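Local coordinates for protein redox-sensing transcriptional repressor Rex (Thermoanaerobacter ethanolicus, PDB 3WGG) that probably represses transcription in response to the cellular NADH/NAD(+) balance, binding DNA as a homodimer that also binds the dinucleotide, at residues I88-G93 and L152-D157. Residues are numbered along the deposited sequence; the frame is centred on the assembly and turned at random.
Sequences IIIGAG and LCIPKD. With 8NA (alpha-Diphosphopyridine nucleotide), chain C.
Cys153 N donates to Ile90 O over 2.8 Å, and the amide lies almost on the extension of that carbonyl, with a C=O...N angle of 174°. This bond follows the parallel bridge of Ile90 with Leu152, where strands 85-90 and 149-152 end side by side and both chains turn out of the sheet toward the dinucleotide. A second link is made through water: one molecule accepts from Gly93 N and lies 2.7 Å from Cys153 O and 2.6 Å from O2N of the nicotinamide-side phosphate, so that it ties the glycine turn, the opposing loop and the pyrophosphate together. On one face of the sheet, the side chains of this bridged pair run alongside each other in the same direction and meet through CG1 of Ile90 and CD2 of Leu152, with Leu166 of helix 159-168 packed against both. The other branch of Ile90, CG2, is anti to the backbone N (CG1 at chi1 -36°) and meets the C2A corner of the adenine obliquely, at 3.4 Å. From the same side Ile154 CG2 packs over the face of the base, 3.5 Å from C4A, and the two methyl groups touch each other. Pro155 continues this apolar wall, its CD lying 3.4 Å from C8A. Gly91 passes between the two chains with its bare CA 3.7 Å from Ile154 CG2, and its phi of 107° lies in the region glycine readily takes. Ala92 N binds Asp117, which also holds the nucleotide, while Gly93 occupies the N-cap position of helix 94-100 with its CA 3.3 Å from ligand O5B. Glycines 91, 93 and 96 fit the GxGxxG pattern, and the strand-turn-helix they build, facing the loop after the neighbouring parallel strand, is the dinucleotide-binding crevice of a Rossmann fold.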
ATOM      1  N   ILE A  88     -14.950  -9.178   7.673  1.00 29.30           N
ATOM      2  CA  ILE A  88     -14.261 -10.101   8.518  1.00 30.27           C
ATOM      3  C   ILE A  88     -12.780 -10.207   8.121  1.00 29.61           C
ATOM      4  O   ILE A  88     -12.390  -9.921   6.982  1.00 30.81           O
ATOM      5  CB  ILE A  88     -14.897 -11.489   8.411  1.00 30.24           C
ATOM      6  CG1 ILE A  88     -14.806 -11.980   6.966  1.00 29.24           C
ATOM      7  CG2 ILE A  88     -16.316 -11.473   8.953  1.00 28.68           C
ATOM      8  CD1 ILE A  88     -15.448 -13.397   6.822  1.00 32.79           C
ATOM      9  N   ILE A  89     -11.979 -10.675   9.053  1.00 29.56           N
ATOM     10  CA  ILE A  89     -10.554 -10.949   8.803  1.00 27.96           C
ATOM     11  C   ILE A  89     -10.303 -12.435   8.971  1.00 30.79           C
ATOM     12  O   ILE A  89     -10.687 -13.060  10.011  1.00 30.06           O
ATOM     13  CB  ILE A  89      -9.699 -10.164   9.842  1.00 27.09           C
ATOM     14  CG1 ILE A  89      -9.860  -8.645   9.595  1.00 27.17           C
ATOM     15  CG2 ILE A  89      -8.189 -10.602   9.823  1.00 26.12           C
ATOM     16  CD1 ILE A  89      -9.302  -7.753  10.718  1.00 24.37           C
ATOM     17  N   ILE A  90      -9.590 -13.025   8.011  1.00 31.25           N
ATOM     18  CA  ILE A  90      -9.205 -14.412   8.216  1.00 31.75           C
ATOM     19  C   ILE A  90      -7.714 -14.402   8.486  1.00 31.57           C
ATOM     20  O   ILE A  90      -6.949 -13.891   7.671  1.00 31.09           O
ATOM     21  CB  ILE A  90      -9.505 -15.296   6.993  1.00 31.87           C
ATOM     22  CG1 ILE A  90     -10.806 -14.877   6.301  1.00 33.79           C
ATOM     23  CG2 ILE A  90      -9.450 -16.756   7.380  1.00 37.88           C
ATOM     24  CD1 ILE A  90     -12.067 -15.057   7.111  1.00 38.56           C
ATOM     25  N   GLY A  91      -7.326 -14.972   9.625  1.00 30.52           N
ATOM     26  CA  GLY A  91      -5.956 -15.054  10.117  1.00 29.20           C
ATOM     27  C   GLY A  91      -5.845 -14.082  11.272  1.00 30.72           C
ATOM     28  O   GLY A  91      -5.904 -12.866  11.075  1.00 32.00           O
ATOM     29  N   ALA A  92      -5.689 -14.593  12.477  1.00 30.19           N
ATOM     30  CA  ALA A  92      -5.478 -13.743  13.632  1.00 31.70           C
ATOM     31  C   ALA A  92      -4.048 -13.837  14.138  1.00 30.43           C
ATOM     32  O   ALA A  92      -3.815 -13.870  15.334  1.00 32.87           O
ATOM     33  CB  ALA A  92      -6.460 -14.109  14.764  1.00 31.58           C
ATOM     34  N   GLY A  93      -3.081 -13.898  13.240  1.00 31.49           N
ATOM     35  CA  GLY A  93      -1.685 -13.840  13.669  1.00 30.46           C
ATOM     36  C   GLY A  93      -1.324 -12.362  13.741  1.00 30.05           C
ATOM     37  O   GLY A  93      -2.202 -11.513  13.884  1.00 30.14           O
ATOM     38  N   LEU A 152      -7.936 -11.180   3.901  1.00 31.09           N
ATOM     39  CA  LEU A 152      -7.107 -12.363   4.055  1.00 31.90           C
ATOM     40  C   LEU A 152      -5.735 -12.050   4.579  1.00 31.25           C
ATOM     41  O   LEU A 152      -4.945 -11.356   3.896  1.00 29.75           O
ATOM     42  CB  LEU A 152      -6.915 -13.056   2.716  1.00 33.65           C
ATOM     43  CG  LEU A 152      -8.172 -13.624   2.115  1.00 37.31           C
ATOM     44  CD1 LEU A 152      -7.708 -14.213   0.813  1.00 41.42           C
ATOM     45  CD2 LEU A 152      -8.680 -14.678   3.091  1.00 38.85           C
ATOM     46  N   CYS A 153      -5.442 -12.604   5.754  1.00 29.98           N
ATOM     47  CA  CYS A 153      -4.177 -12.370   6.465  1.00 30.97           C
ATOM     48  C   CYS A 153      -3.574 -13.711   6.908  1.00 33.20           C
ATOM     49  O   CYS A 153      -3.020 -13.878   8.024  1.00 30.59           O
ATOM     50  CB  CYS A 153      -4.410 -11.442   7.652  1.00 31.41           C
ATOM     51  SG  CYS A 153      -5.121  -9.830   7.210  1.00 31.32           S
ATOM     52  N   ILE A 154      -3.687 -14.680   5.996  1.00 36.07           N
ATOM     53  CA  ILE A 154      -3.207 -16.037   6.244  1.00 37.38           C
ATOM     54  C   ILE A 154      -1.981 -16.349   5.398  1.00 39.08           C
ATOM     55  O   ILE A 154      -1.679 -15.599   4.497  1.00 37.42           O
ATOM     56  CB  ILE A 154      -4.288 -17.076   5.934  1.00 38.30           C
ATOM     57  CG1 ILE A 154      -4.763 -16.946   4.475  1.00 40.59           C
ATOM     58  CG2 ILE A 154      -5.432 -16.950   6.942  1.00 40.60           C
ATOM     59  CD1 ILE A 154      -5.519 -18.114   3.980  1.00 44.97           C
ATOM     60  N   PRO A 155      -1.288 -17.482   5.684  1.00 40.80           N
ATOM     61  CA  PRO A 155      -0.151 -17.865   4.845  1.00 42.43           C
ATOM     62  C   PRO A 155      -0.638 -18.270   3.455  1.00 44.35           C
ATOM     63  O   PRO A 155      -1.805 -18.603   3.268  1.00 43.39           O
ATOM     64  CB  PRO A 155       0.497 -19.059   5.611  1.00 43.36           C
ATOM     65  CG  PRO A 155      -0.096 -19.012   7.039  1.00 43.03           C
ATOM     66  CD  PRO A 155      -1.467 -18.367   6.855  1.00 39.84           C
ATOM     67  N   LYS A 156       0.249 -18.140   2.474  1.00 48.10           N
ATOM     68  CA  LYS A 156      -0.085 -18.311   1.059  1.00 52.54           C
ATOM     69  C   LYS A 156      -0.720 -19.663   0.750  1.00 55.62           C
ATOM     70  O   LYS A 156      -1.630 -19.766  -0.059  1.00 55.77           O
ATOM     71  CB  LYS A 156       1.192 -18.314   0.224  1.00 53.23           C
ATOM     72  CG  LYS A 156       1.842 -17.012  -0.062  1.00 55.48           C
ATOM     73  CD  LYS A 156       3.135 -17.275  -0.851  1.00 59.22           C
ATOM     74  CE  LYS A 156       4.204 -17.898   0.043  1.00 64.23           C
ATOM     75  NZ  LYS A 156       4.731 -19.178  -0.543  1.00 67.98           N
ATOM     76  N   ASP A 157      -0.163 -20.705   1.343  1.00 58.57           N
ATOM     77  CA  ASP A 157      -0.317 -22.061   0.828  1.00 62.74           C
ATOM     78  C   ASP A 157      -1.768 -22.530   0.681  1.00 63.33           C
ATOM     79  O   ASP A 157      -2.055 -23.495  -0.043  1.00 65.11           O
ATOM     80  CB  ASP A 157       0.437 -23.001   1.764  1.00 64.24           C
ATOM     81  CG  ASP A 157       0.100 -22.722   3.201  1.00 67.87           C
ATOM     82  OD1 ASP A 157      -1.095 -22.440   3.450  1.00 72.52           O
ATOM     83  OD2 ASP A 157       1.006 -22.736   4.067  1.00 74.30           O
TER
HETATM   84  PA  8NA C 301       1.316 -15.470  11.553  1.00 38.40           P
HETATM   85  O1A 8NA C 301       1.939 -16.848  11.542  1.00 43.92           O
HETATM   86  O2A 8NA C 301       1.612 -14.493  12.679  1.00 36.76           O
HETATM   87  O5B 8NA C 301      -0.274 -15.643  11.348  1.00 35.52           O
HETATM   88  C5B 8NA C 301      -0.880 -16.455  10.340  1.00 32.59           C
HETATM   89  C4B 8NA C 301      -2.164 -16.937  11.001  1.00 30.32           C
HETATM   90  O4B 8NA C 301      -3.059 -17.567  10.103  1.00 32.64           O
HETATM   91  C3B 8NA C 301      -1.861 -17.958  12.084  1.00 30.98           C
HETATM   92  O3B 8NA C 301      -2.540 -17.459  13.245  1.00 28.20           O
HETATM   93  C2B 8NA C 301      -2.499 -19.253  11.550  1.00 32.10           C
HETATM   94  O2B 8NA C 301      -3.088 -20.025  12.606  1.00 31.95           O
HETATM   95  C1B 8NA C 301      -3.629 -18.706  10.723  1.00 30.87           C
HETATM   96  N9A 8NA C 301      -4.037 -19.555   9.608  1.00 36.75           N
HETATM   97  C8A 8NA C 301      -3.294 -20.385   8.843  1.00 35.97           C
HETATM   98  N7A 8NA C 301      -4.110 -20.894   7.884  1.00 39.65           N
HETATM   99  C5A 8NA C 301      -5.352 -20.386   8.094  1.00 39.92           C
HETATM  100  C6A 8NA C 301      -6.589 -20.540   7.485  1.00 40.16           C
HETATM  101  N6A 8NA C 301      -6.744 -21.356   6.421  1.00 46.64           N
HETATM  102  N1A 8NA C 301      -7.645 -19.876   7.969  1.00 37.62           N
HETATM  103  C2A 8NA C 301      -7.568 -19.077   9.050  1.00 37.17           C
HETATM  104  N3A 8NA C 301      -6.409 -18.933   9.678  1.00 36.43           N
HETATM  105  C4A 8NA C 301      -5.301 -19.562   9.206  1.00 36.90           C
HETATM  106  O3  8NA C 301       1.782 -14.730  10.167  1.00 35.35           O
HETATM  107  PN  8NA C 301       1.538 -13.144   9.953  1.00 35.02           P
HETATM  108  O1N 8NA C 301       2.738 -12.393  10.442  1.00 33.45           O
HETATM  109  O2N 8NA C 301       0.204 -12.734  10.544  1.00 28.60           O
HETATM  110  O5D 8NA C 301       1.560 -12.996   8.336  1.00 35.84           O
HETATM  111  C5D 8NA C 301       0.524 -13.464   7.452  1.00 41.07           C
HETATM  112  C4D 8NA C 301       0.956 -13.296   5.982  1.00 43.51           C
HETATM  113  O4D 8NA C 301       1.836 -12.156   5.856  1.00 43.92           O
HETATM  114  C3D 8NA C 301       1.746 -14.453   5.406  1.00 47.35           C
HETATM  115  O3D 8NA C 301       1.478 -14.535   3.984  1.00 49.31           O
HETATM  116  C2D 8NA C 301       3.189 -14.017   5.559  1.00 45.83           C
HETATM  117  O2D 8NA C 301       3.873 -14.608   4.471  1.00 47.13           O
HETATM  118  C1D 8NA C 301       3.178 -12.485   5.478  1.00 40.98           C
HETATM  119  N1N 8NA C 301       3.374 -11.899   4.111  1.00 38.74           N
HETATM  120  C2N 8NA C 301       4.650 -11.732   3.611  1.00 38.35           C
HETATM  121  C3N 8NA C 301       4.921 -11.209   2.398  1.00 37.39           C
HETATM  122  C7N 8NA C 301       6.327 -11.107   1.984  1.00 35.47           C
HETATM  123  O7N 8NA C 301       7.208 -11.692   2.609  1.00 37.78           O
HETATM  124  N7N 8NA C 301       6.592 -10.327   0.935  1.00 34.76           N
HETATM  125  C4N 8NA C 301       3.798 -10.717   1.503  1.00 35.42           C
HETATM  126  C5N 8NA C 301       2.442 -10.896   2.168  1.00 37.57           C
HETATM  127  C6N 8NA C 301       2.288 -11.446   3.384  1.00 32.54           C
HETATM  128  O   HOH W   1      -2.378 -13.038  10.504  1.00 21.98           O